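Myosin-I heavy chain (Dictyostelium discoideum, PDB 5EJY) acts as an actin-based ATPase motor of class VII in early phagocytosis and adhesion, and is represented here by a MyTH4-FERM module of its tail. Local coordinates at residues C107-Q112 against W126-F131; T114-P117 against L121-R124; F319-L322 against N326-K329; Y333-G338 against T368-N373. All blocks are in the same frame, centred on the assembly; numbering follows the deposited sequence.

Interaction 1 of 4, residues C107-Q112 against W126-F131; sequences CQLIKQ and WELIHF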
loop_
_atom_site.group_PDB
_atom_site.type_symbol
_atom_site.label_atom_id
_atom_site.label_comp_id
_atom_site.label_asym_id
_atom_site.label_seq_id
_atom_site.Cartn_x
_atom_site.Cartn_y
_atom_site.Cartn_z
ATOM N N CYS A 107 -22.479 -16.931 -9.478
ATOM C CA CYS A 107 -23.384 -17.859 -10.157
ATOM C C CYS A 107 -23.594 -17.448 -11.599
ATOM O O CYS A 107 -23.708 -18.302 -12.475
ATOM C CB CYS A 107 -24.739 -17.949 -9.446
ATOM S SG CYS A 107 -24.711 -18.879 -7.934
ATOM N N GLN A 108 -23.673 -16.143 -11.847
ATOM C CA GLN A 108 -23.793 -15.655 -13.219
ATOM C C GLN A 108 -22.572 -16.014 -14.054
ATOM O O GLN A 108 -22.696 -16.316 -15.245
ATOM C CB GLN A 108 -24.013 -14.143 -13.260
ATOM C CG GLN A 108 -25.342 -13.693 -12.670
ATOM C CD GLN A 108 -25.572 -12.195 -12.829
ATOM O OE1 GLN A 108 -24.938 -11.539 -13.660
ATOM N NE2 GLN A 108 -26.483 -11.651 -12.035
ATOM N N LEU A 109 -21.391 -15.972 -13.441
ATOM C CA LEU A 109 -20.158 -16.291 -14.174
ATOM C C LEU A 109 -19.999 -17.799 -14.404
ATOM O O LEU A 109 -19.520 -18.236 -15.456
ATOM C CB LEU A 109 -18.928 -15.725 -13.452
ATOM C CG LEU A 109 -19.007 -14.214 -13.216
ATOM C CD1 LEU A 109 -17.818 -13.701 -12.396
ATOM C CD2 LEU A 109 -19.127 -13.460 -14.546
ATOM N N ILE A 110 -20.378 -18.590 -13.407
ATOM C CA ILE A 110 -20.406 -20.044 -13.582
ATOM C C ILE A 110 -21.342 -20.381 -14.733
ATOM O O ILE A 110 -20.974 -21.106 -15.662
ATOM C CB ILE A 110 -20.883 -20.748 -12.310
ATOM C CG1 ILE A 110 -19.871 -20.527 -11.184
ATOM C CG2 ILE A 110 -21.098 -22.257 -12.567
ATOM C CD1 ILE A 110 -20.407 -20.827 -9.803
ATOM N N LYS A 111 -22.547 -19.823 -14.671
ATOM C CA LYS A 111 -23.565 -20.013 -15.705
ATOM C C LYS A 111 -23.054 -19.675 -17.108
ATOM O O LYS A 111 -23.176 -20.484 -18.036
ATOM C CB LYS A 111 -24.813 -19.174 -15.370
ATOM C CG LYS A 111 -25.764 -18.932 -16.535
ATOM C CD LYS A 111 -26.926 -18.006 -16.125
ATOM C CE LYS A 111 -27.736 -17.578 -17.342
ATOM N NZ LYS A 111 -28.434 -18.760 -17.956
ATOM N N GLN A 112 -22.486 -18.483 -17.269
ATOM C CA GLN A 112 -22.083 -18.030 -18.595
ATOM C C GLN A 112 -20.858 -18.762 -19.132
ATOM O O GLN A 112 -20.536 -18.646 -20.316
ATOM C CB GLN A 112 -21.832 -16.519 -18.618
ATOM C CG GLN A 112 -23.103 -15.674 -18.507
ATOM C CD GLN A 112 -24.079 -15.925 -19.655
ATOM O OE1 GLN A 112 -24.905 -16.833 -19.595
ATOM N NE2 GLN A 112 -23.985 -15.113 -20.696
ATOM N N TRP A 126 -14.048 -16.076 -18.323
ATOM C CA TRP A 126 -13.001 -16.500 -17.392
ATOM C C TRP A 126 -12.114 -15.331 -16.919
ATOM O O TRP A 126 -11.614 -15.342 -15.789
ATOM C CB TRP A 126 -12.193 -17.680 -17.951
ATOM C CG TRP A 126 -12.893 -18.984 -17.684
ATOM C CD1 TRP A 126 -13.698 -19.690 -18.547
ATOM C CD2 TRP A 126 -12.899 -19.705 -16.450
ATOM N NE1 TRP A 126 -14.181 -20.814 -17.923
ATOM C CE2 TRP A 126 -13.707 -20.849 -16.636
ATOM C CE3 TRP A 126 -12.292 -19.500 -15.205
ATOM C CZ2 TRP A 126 -13.918 -21.785 -15.625
ATOM C CZ3 TRP A 126 -12.504 -20.421 -14.202
ATOM C CH2 TRP A 126 -13.308 -21.558 -14.416
ATOM N N GLU A 127 -11.954 -14.320 -17.766
ATOM C CA GLU A 127 -11.351 -13.056 -17.336
ATOM C C GLU A 127 -12.180 -12.393 -16.228
ATOM O O GLU A 127 -11.622 -11.899 -15.248
ATOM C CB GLU A 127 -11.198 -12.095 -18.510
ATOM C CG GLU A 127 -10.105 -12.512 -19.518
ATOM C CD GLU A 127 -10.143 -11.701 -20.802
ATOM O OE1 GLU A 127 -11.049 -10.856 -20.945
ATOM O OE2 GLU A 127 -9.273 -11.917 -21.678
ATOM N N LEU A 128 -13.504 -12.365 -16.407
ATOM C CA LEU A 128 -14.421 -11.868 -15.382
ATOM C C LEU A 128 -14.319 -12.657 -14.092
ATOM O O LEU A 128 -14.328 -12.084 -13.005
ATOM C CB LEU A 128 -15.867 -11.916 -15.871
ATOM C CG LEU A 128 -16.230 -10.938 -16.987
ATOM C CD1 LEU A 128 -17.677 -11.154 -17.452
ATOM C CD2 LEU A 128 -16.021 -9.496 -16.509
ATOM N N ILE A 129 -14.258 -13.981 -14.211
ATOM C CA ILE A 129 -14.095 -14.832 -13.043
ATOM C C ILE A 129 -12.824 -14.433 -12.289
ATOM O O ILE A 129 -12.818 -14.304 -11.061
ATOM C CB ILE A 129 -14.072 -16.333 -13.463
ATOM C CG1 ILE A 129 -15.505 -16.833 -13.694
ATOM C CG2 ILE A 129 -13.423 -17.191 -12.404
ATOM C CD1 ILE A 129 -15.575 -18.211 -14.461
ATOM N N HIS A 130 -11.751 -14.217 -13.036
ATOM C CA HIS A 130 -10.463 -13.878 -12.451
ATOM C C HIS A 130 -10.495 -12.475 -11.805
ATOM O O HIS A 130 -9.967 -12.291 -10.706
ATOM C CB HIS A 130 -9.376 -13.987 -13.532
ATOM C CG HIS A 130 -7.977 -13.917 -13.003
ATOM N ND1 HIS A 130 -6.878 -13.827 -13.829
ATOM C CD2 HIS A 130 -7.498 -13.906 -11.735
ATOM C CE1 HIS A 130 -5.782 -13.763 -13.093
ATOM N NE2 HIS A 130 -6.130 -13.807 -11.821
ATOM N N PHE A 131 -11.134 -11.505 -12.465
ATOM C CA PHE A 131 -11.294 -10.163 -11.874
ATOM C C PHE A 131 -12.029 -10.290 -10.546
ATOM O O PHE A 131 -11.695 -9.624 -9.569
ATOM C CB PHE A 131 -12.144 -9.237 -12.756
ATOM C CG PHE A 131 -11.568 -8.967 -14.126
ATOM C CD1 PHE A 131 -10.200 -8.858 -14.321
ATOM C CD2 PHE A 131 -12.415 -8.790 -15.212
ATOM C CE1 PHE A 131 -9.681 -8.596 -15.578
ATOM C CE2 PHE A 131 -11.902 -8.540 -16.486
ATOM C CZ PHE A 131 -10.533 -8.448 -16.670
#

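Interaction 2 of 4, residues T114-P117 against L121-R124; sequences TSNP and LNIR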
loop_
_atom_site.group_PDB
_atom_site.type_symbol
_atom_site.label_atom_id
_atom_site.label_comp_id
_atom_site.label_asym_id
_atom_site.label_seq_id
_atom_site.Cartn_x
_atom_site.Cartn_y
_atom_site.Cartn_z
ATOM N N THR A 114 -20.684 -22.065 -18.700
ATOM C CA THR A 114 -21.175 -23.441 -18.819
ATOM C C THR A 114 -21.805 -23.654 -20.190
ATOM O O THR A 114 -22.713 -22.923 -20.573
ATOM C CB THR A 114 -22.205 -23.767 -17.728
ATOM O OG1 THR A 114 -21.552 -23.789 -16.454
ATOM C CG2 THR A 114 -22.862 -25.139 -17.983
ATOM N N SER A 115 -21.306 -24.647 -20.928
ATOM C CA SER A 115 -21.786 -24.922 -22.282
ATOM C C SER A 115 -21.754 -23.688 -23.145
ATOM O O SER A 115 -22.703 -23.416 -23.874
ATOM C CB SER A 115 -23.203 -25.476 -22.258
ATOM O OG SER A 115 -23.203 -26.764 -21.680
ATOM N N ASN A 116 -20.665 -22.932 -23.044
ATOM C CA ASN A 116 -20.496 -21.713 -23.818
ATOM C C ASN A 116 -19.928 -22.096 -25.178
ATOM O O ASN A 116 -18.808 -22.595 -25.267
ATOM C CB ASN A 116 -19.559 -20.747 -23.072
ATOM C CG ASN A 116 -19.498 -19.363 -23.707
ATOM O OD1 ASN A 116 -19.603 -19.226 -24.927
ATOM N ND2 ASN A 116 -19.307 -18.323 -22.872
ATOM N N PRO A 117 -20.688 -21.847 -26.248
ATOM C CA PRO A 117 -20.336 -22.389 -27.570
ATOM C C PRO A 117 -19.120 -21.731 -28.238
ATOM O O PRO A 117 -18.403 -22.414 -28.969
ATOM C CB PRO A 117 -21.598 -22.122 -28.391
ATOM C CG PRO A 117 -22.167 -20.871 -27.789
ATOM C CD PRO A 117 -21.868 -20.963 -26.304
ATOM N N LEU A 121 -15.750 -16.022 -26.210
ATOM C CA LEU A 121 -16.670 -15.621 -25.157
ATOM C C LEU A 121 -16.315 -16.309 -23.846
ATOM O O LEU A 121 -16.325 -15.675 -22.783
ATOM C CB LEU A 121 -18.116 -15.922 -25.543
ATOM C CG LEU A 121 -18.647 -15.182 -26.772
ATOM C CD1 LEU A 121 -20.123 -15.481 -26.973
ATOM C CD2 LEU A 121 -18.415 -13.687 -26.645
ATOM N N ASN A 122 -16.007 -17.603 -23.924
ATOM C CA ASN A 122 -15.618 -18.375 -22.745
ATOM C C ASN A 122 -14.403 -17.704 -22.113
ATOM O O ASN A 122 -14.296 -17.593 -20.892
ATOM C CB ASN A 122 -15.299 -19.828 -23.131
ATOM C CG ASN A 122 -15.611 -20.834 -22.012
ATOM O OD1 ASN A 122 -16.639 -20.736 -21.340
ATOM N ND2 ASN A 122 -14.723 -21.814 -21.823
ATOM N N ILE A 123 -13.493 -17.239 -22.962
ATOM C CA ILE A 123 -12.298 -16.541 -22.505
ATOM C C ILE A 123 -12.639 -15.253 -21.746
ATOM O O ILE A 123 -12.054 -14.968 -20.700
ATOM C CB ILE A 123 -11.367 -16.226 -23.686
ATOM C CG1 ILE A 123 -10.715 -17.519 -24.186
ATOM C CG2 ILE A 123 -10.303 -15.221 -23.292
ATOM C CD1 ILE A 123 -9.736 -17.308 -25.326
ATOM N N ARG A 124 -13.578 -14.477 -22.279
ATOM C CA ARG A 124 -14.052 -13.270 -21.603
ATOM C C ARG A 124 -14.690 -13.560 -20.247
ATOM O O ARG A 124 -14.471 -12.816 -19.279
ATOM C CB ARG A 124 -15.047 -12.516 -22.486
ATOM C CG ARG A 124 -14.390 -11.772 -23.630
ATOM C CD ARG A 124 -13.500 -10.666 -23.094
ATOM N NE ARG A 124 -12.735 -10.017 -24.150
ATOM C CZ ARG A 124 -13.270 -9.219 -25.068
ATOM N NH1 ARG A 124 -14.575 -8.982 -25.057
ATOM N NH2 ARG A 124 -12.503 -8.664 -26.000
HETATM O O HOH W 1 -18.238 -23.395 -21.776
#

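Interaction 3 of 4, residues F319-L322 against N326-K329; sequences FNDL and NYCK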
loop_
_atom_site.group_PDB
_atom_site.type_symbol
_atom_site.label_atom_id
_atom_site.label_comp_id
_atom_site.label_asym_id
_atom_site.label_seq_id
_atom_site.Cartn_x
_atom_site.Cartn_y
_atom_site.Cartn_z
ATOM N N PHE A 319 18.824 12.946 6.843
ATOM C CA PHE A 319 19.297 14.169 6.211
ATOM C C PHE A 319 18.120 14.941 5.640
ATOM O O PHE A 319 17.979 16.142 5.871
ATOM C CB PHE A 319 20.280 13.831 5.086
ATOM C CG PHE A 319 20.832 15.037 4.370
ATOM C CD1 PHE A 319 22.121 15.484 4.635
ATOM C CD2 PHE A 319 20.073 15.709 3.423
ATOM C CE1 PHE A 319 22.638 16.580 3.968
ATOM C CE2 PHE A 319 20.577 16.811 2.756
ATOM C CZ PHE A 319 21.864 17.250 3.030
ATOM N N ASN A 320 17.271 14.248 4.884
ATOM C CA ASN A 320 16.108 14.893 4.286
ATOM C C ASN A 320 15.116 15.409 5.324
ATOM O O ASN A 320 14.532 16.477 5.149
ATOM C CB ASN A 320 15.408 13.957 3.303
ATOM C CG ASN A 320 16.256 13.670 2.083
ATOM O OD1 ASN A 320 17.082 14.496 1.687
ATOM N ND2 ASN A 320 16.060 12.500 1.479
ATOM N N ASP A 321 14.927 14.662 6.404
ATOM C CA ASP A 321 14.032 15.124 7.450
ATOM C C ASP A 321 14.605 16.377 8.138
ATOM O O ASP A 321 13.862 17.272 8.513
ATOM C CB ASP A 321 13.758 14.030 8.479
ATOM C CG ASP A 321 12.786 12.966 7.966
ATOM O OD1 ASP A 321 12.043 13.240 7.006
ATOM O OD2 ASP A 321 12.761 11.866 8.538
ATOM N N LEU A 322 15.921 16.434 8.301
ATOM C CA LEU A 322 16.537 17.584 8.970
ATOM C C LEU A 322 16.561 18.817 8.072
ATOM O O LEU A 322 16.890 19.924 8.523
ATOM C CB LEU A 322 17.926 17.223 9.512
ATOM C CG LEU A 322 17.861 16.141 10.586
ATOM C CD1 LEU A 322 19.234 15.769 11.111
ATOM C CD2 LEU A 322 16.950 16.601 11.735
ATOM N N ASN A 326 9.531 21.408 9.520
ATOM C CA ASN A 326 8.696 20.843 10.585
ATOM C C ASN A 326 9.519 20.104 11.624
ATOM O O ASN A 326 9.049 19.867 12.735
ATOM C CB ASN A 326 7.646 19.879 10.017
ATOM C CG ASN A 326 6.519 20.592 9.306
ATOM O OD1 ASN A 326 6.137 21.700 9.677
ATOM N ND2 ASN A 326 5.974 19.954 8.279
ATOM N N TYR A 327 10.740 19.721 11.251
ATOM C CA TYR A 327 11.609 18.949 12.135
ATOM C C TYR A 327 12.841 19.739 12.589
ATOM O O TYR A 327 13.348 19.528 13.687
ATOM C CB TYR A 327 12.072 17.664 11.427
ATOM C CG TYR A 327 10.970 16.658 11.155
ATOM C CD1 TYR A 327 10.068 16.297 12.146
ATOM C CD2 TYR A 327 10.842 16.057 9.898
ATOM C CE1 TYR A 327 9.062 15.357 11.899
ATOM C CE2 TYR A 327 9.840 15.126 9.641
ATOM C CZ TYR A 327 8.957 14.782 10.646
ATOM O OH TYR A 327 7.967 13.862 10.398
ATOM N N CYS A 328 13.332 20.627 11.734
ATOM C CA CYS A 328 14.562 21.364 12.023
ATOM C C CYS A 328 14.528 22.760 11.408
ATOM O O CYS A 328 14.219 22.916 10.225
ATOM C CB CYS A 328 15.777 20.588 11.495
ATOM S SG CYS A 328 17.383 21.409 11.732
ATOM N N LYS A 329 14.846 23.774 12.211
ATOM C CA LYS A 329 14.850 25.150 11.729
ATOM C C LYS A 329 16.242 25.785 11.871
ATOM O O LYS A 329 16.435 26.966 11.576
ATOM C CB LYS A 329 13.801 25.983 12.480
ATOM C CG LYS A 329 12.386 25.393 12.465
ATOM C CD LYS A 329 11.382 26.283 13.197
ATOM C CE LYS A 329 10.016 25.614 13.336
ATOM N NZ LYS A 329 9.446 25.183 12.019
#

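Interaction 4 of 4, residues Y333-G338 against T368-N373; sequences YQISIG and TDIEKN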
loop_
_atom_site.group_PDB
_atom_site.type_symbol
_atom_site.label_atom_id
_atom_site.label_comp_id
_atom_site.label_asym_id
_atom_site.label_seq_id
_atom_site.Cartn_x
_atom_site.Cartn_y
_atom_site.Cartn_z
ATOM N N TYR A 333 23.075 24.361 11.433
ATOM C CA TYR A 333 23.187 22.905 11.369
ATOM C C TYR A 333 22.986 22.393 9.951
ATOM O O TYR A 333 23.776 21.585 9.457
ATOM C CB TYR A 333 22.191 22.221 12.298
ATOM C CG TYR A 333 22.284 20.716 12.217
ATOM C CD1 TYR A 333 21.517 19.997 11.305
ATOM C CD2 TYR A 333 23.155 20.017 13.037
ATOM C CE1 TYR A 333 21.616 18.611 11.220
ATOM C CE2 TYR A 333 23.258 18.647 12.968
ATOM C CZ TYR A 333 22.484 17.945 12.060
ATOM O OH TYR A 333 22.598 16.576 12.005
ATOM N N GLN A 334 21.928 22.860 9.296
ATOM C CA GLN A 334 21.645 22.424 7.938
ATOM C C GLN A 334 22.832 22.750 7.036
ATOM O O GLN A 334 23.221 21.955 6.168
ATOM C CB GLN A 334 20.358 23.064 7.426
ATOM C CG GLN A 334 19.123 22.620 8.212
ATOM C CD GLN A 334 17.893 23.451 7.897
ATOM O OE1 GLN A 334 17.993 24.649 7.622
ATOM N NE2 GLN A 334 16.723 22.817 7.933
ATOM N N ILE A 335 23.419 23.915 7.266
ATOM C CA ILE A 335 24.593 24.340 6.519
ATOM C C ILE A 335 25.745 23.373 6.712
ATOM O O ILE A 335 26.440 23.034 5.755
ATOM C CB ILE A 335 25.063 25.752 6.954
ATOM C CG1 ILE A 335 24.077 26.806 6.466
ATOM C CG2 ILE A 335 26.432 26.055 6.377
ATOM C CD1 ILE A 335 23.797 26.701 4.988
ATOM N N SER A 336 25.958 22.937 7.951
ATOM C CA SER A 336 27.077 22.053 8.243
ATOM C C SER A 336 26.952 20.676 7.566
ATOM O O SER A 336 27.920 20.174 6.997
ATOM C CB SER A 336 27.254 21.885 9.746
ATOM O OG SER A 336 26.091 21.322 10.316
ATOM N N ILE A 337 25.771 20.063 7.628
ATOM C CA ILE A 337 25.581 18.776 6.943
ATOM C C ILE A 337 25.536 18.913 5.419
ATOM O O ILE A 337 26.115 18.091 4.694
ATOM C CB ILE A 337 24.352 17.989 7.469
ATOM C CG1 ILE A 337 23.067 18.821 7.372
ATOM C CG2 ILE A 337 24.594 17.506 8.903
ATOM C CD1 ILE A 337 21.776 18.023 7.728
ATOM N N GLY A 338 24.867 19.946 4.927
ATOM C CA GLY A 338 24.738 20.143 3.494
ATOM C C GLY A 338 26.049 20.504 2.813
ATOM O O GLY A 338 26.287 20.118 1.664
ATOM N N THR A 368 15.778 26.155 0.517
ATOM C CA THR A 368 15.418 27.391 -0.166
ATOM C C THR A 368 15.674 28.579 0.751
ATOM O O THR A 368 16.224 29.597 0.339
ATOM C CB THR A 368 13.938 27.391 -0.580
ATOM O OG1 THR A 368 13.686 26.279 -1.446
ATOM N N ASP A 369 15.277 28.432 2.008
ATOM C CA ASP A 369 15.500 29.463 3.008
ATOM C C ASP A 369 16.965 29.887 3.047
ATOM O O ASP A 369 17.281 31.069 3.210
ATOM C CB ASP A 369 15.066 28.951 4.379
ATOM C CG ASP A 369 15.467 29.879 5.499
ATOM O OD1 ASP A 369 15.424 31.114 5.297
ATOM O OD2 ASP A 369 15.825 29.370 6.585
ATOM N N ILE A 370 17.859 28.920 2.892
ATOM C CA ILE A 370 19.287 29.196 2.964
ATOM C C ILE A 370 19.819 29.765 1.646
ATOM O O ILE A 370 20.770 30.546 1.636
ATOM C CB ILE A 370 20.075 27.941 3.394
ATOM C CG1 ILE A 370 19.956 27.749 4.907
ATOM C CG2 ILE A 370 21.534 28.054 2.988
ATOM C CD1 ILE A 370 20.405 26.387 5.393
ATOM N N GLU A 371 19.190 29.385 0.539
ATOM C CA GLU A 371 19.556 29.935 -0.759
ATOM C C GLU A 371 19.223 31.424 -0.824
ATOM O O GLU A 371 19.735 32.147 -1.678
ATOM C CB GLU A 371 18.838 29.194 -1.891
ATOM C CG GLU A 371 19.100 29.787 -3.274
ATOM C CD GLU A 371 18.334 29.081 -4.381
ATOM O OE1 GLU A 371 18.188 27.842 -4.316
ATOM O OE2 GLU A 371 17.876 29.766 -5.321
ATOM N N LYS A 372 18.369 31.881 0.085
ATOM C CA LYS A 372 17.887 33.256 0.038
ATOM C C LYS A 372 18.536 34.145 1.088
ATOM O O LYS A 372 18.789 35.324 0.843
ATOM C CB LYS A 372 16.365 33.293 0.195
ATOM C CG LYS A 372 15.773 34.695 0.177
ATOM N N ASN A 373 18.807 33.580 2.258
ATOM C CA ASN A 373 19.272 34.381 3.381
ATOM C C ASN A 373 20.701 34.101 3.828
ATOM O O ASN A 373 21.265 34.873 4.601
ATOM C CB ASN A 373 18.317 34.237 4.570
ATOM C CG ASN A 373 16.922 34.743 4.259
ATOM O OD1 ASN A 373 16.480 34.716 3.109
ATOM N ND2 ASN A 373 16.223 35.218 5.284
HETATM O O HOH W 2 16.504 26.464 6.285
#

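Interaction 1 of 4, residues C107-Q112 against W126-F131
Ile129 packs against Leu109 of the facing helix and also against the Trp126 ring. Its CD1 lies 3.5 Å above one face of the Trp126 indole plane, nearer the ring's border than its middle. A second ring on the same helix, Phe131, has the backbone O of Glu127 over one face, again near the rim. Neither ring takes part in the contact itself, which is aliphatic.

Leu109 is the single residue that 107-112 contributes, and it points at the partner helix. Its CB meets CG1 of Ile129 at 3.6 Å. Its two methyls divide the remaining work. CD2 reaches CB of Leu128 at 3.8 Å, while CD1 sits against the backbone, 3.9 Å from Leu128 O and equally near Ile129 CA. The side chains of Leu109 and Leu128 cross at about a right angle. In Ile129, CG1 is anti to the carbonyl carbon (chi1 -80°), which swings this branch toward Leu109. An alanine at Leu109 keeps the CB contact with Ile129 but would probably open a gap beside Leu128 CB, where CD2 is lost, and over the backbone at Leu128 and Ile129, where CD1 is lost.

The backbones come close, with the CA atoms of Leu109 and Ile129 6.3 Å apart. The contact joins helix 102-112 to helix 119-133 in the buried interior of the MyTH4 domain. Gln108 and Gln112 pack on helix 53-70. Beyond the second helix, Trp126 and His130 rest on helix 161-180, and Phe131 lies against helix 189-196.

Interaction 2 of 4, residues T114-P117 against L121-R124
Asn116 and Asn122 bring the two backbones together, with their CA atoms 6.0 Å apart. Segment 121-124 is helical, whereas 114-117 is a loop without regular structure. The backbone turns at Ser115, which has left-handed angles. Asn116 after it is extended and directs its side chain at the helix. A water ties the two segments: it accepts from Asn116 N at 2.8 Å and donates to Asn122 OD1 at 3.1 Å.

Asn116 carries the rest of the contact. Its CG is anti to the backbone N (chi1 -171°), which lays the amide alongside the helix. CB approaches Asn122 OD1 at 3.4 Å, and OD1 of Asn116 rests on CB of Leu121 at 3.7 Å. The side chains of Asn116 and Asn122 run antiparallel past one another, with their amide planes 69° apart. ND2 of Asn116 passes 3.5 Å from Asn122 N, but this is packing. Its polar partner is Gln112 O, in the preceding segment 107-112, and OD1 makes a weak bond to Ile118 N. Replacing Asn116 by a leucine would probably leave Gln112 O without this donor and set an apolar group in place of the amide beside Asn122.

The contact closes the short connection between helix 102-112 and helix 119-133 of the MyTH4 domain. Asn116 and Leu121 both touch Met70 of helix 53-70, while Asn122 packs on Val163 of helix 161-180. Arg124 holds the carbonyls of Tyr69 and Ser72.

Interaction 3 of 4, residues F319-L322 against N326-K329
The side chains of Asp321 and Tyr327 extend in the same direction, next to each other, with the carboxylate and ring planes 60° apart. CB of Asp321 touches the ring at CD2, 3.8 Å away. The carboxylate follows the same side of the ring outward, and its OD1 comes within 3.9 Å of Tyr327 CE2. The backbone O of Asp321 sits at the ring edge, in its plane, 3.5 Å from CD2. It is also 3.4 Å from CB of Tyr327. The Tyr327 ring thus runs alongside segment 319-322 and does not stack on it.

Leu322 and Cys328 meet differently. The CB of Leu322 points away from the loop, but its CD2 returns to within 4.2 Å of Cys328 CB. That CB packs most closely on Leu322 O, at 3.2 Å. The sulfur of Cys328 is anti to the backbone N (chi1 178°) and lies 3.6 Å from the same oxygen. The polar partner of Leu322 O is Gln334 NE2, from the next helix.

Here the chain leaves helix 304-322 and folds back beside it before entering helix 331-346. Tyr327 also touches Leu411 and Val413 of strand 410-415. The arrangement is a helix-loop-helix connection within the FERM central domain, the all-helical lobe of the FERM fold. Its aromatic residue packs on a strand of the sheet that follows that lobe.

Interaction 4 of 4, residues Y333-G338 against T368-N373
Ile335 and Ile370 interlock through their methyl ends, and their side chains cross obliquely. Ile335 is bent at its second torsion (chi2 -53°), which carries CD1 across to the other helix. There it meets both branches of Ile370, CG2 at 3.3 Å and CD1 at 3.4 Å. Both distances are shorter than usual for carbons, so the fit is tight. Ile370 instead keeps an extended CG1 branch (chi2 166°). This pushes its CD1 between Ile335 and Gln334, with Gln334 OE1 3.7 Å away.

CB of Gln334 also lies near that methyl, and the chain beyond CG is extended, which carries the amide out to a water. Both polar atoms of the amide have partners. OE1 accepts from the water at 2.7 Å, and the same water donates to Asp369 OD2 at 3.0 Å. NE2 is taken up by Leu322 O. Asp369 OD2 is also held by Gln331 NE2.

The chemistry is therefore split. The direct contact between the helices is mainly apolar and buried, and should depend on the shape of the isoleucines. The polar link beside it runs through water, which satisfies the Gln334 oxygen next to the methyl of Ile370.

How the interactions relate
The four contacts form two pairs on opposite sides of the chain's centre. Interactions 1 and 2 belong to the MyTH4 domain, with centres 9 Å apart. Both use helix 119-133, and interaction 2 lies in the connection that leads into it. Interactions 3 and 4 belong to the FERM central domain, with centres 11 Å apart. They touch directly: Leu322 O of interaction 3 is 3.0 Å from Gln334 NE2 of interaction 4, a probable hydrogen bond between successive helices. The pairs do not meet. Centres of interactions 1 and 3 are about 52 Å apart, and those of 2 and 4 about 66 Å. All four are structural packing within the tail.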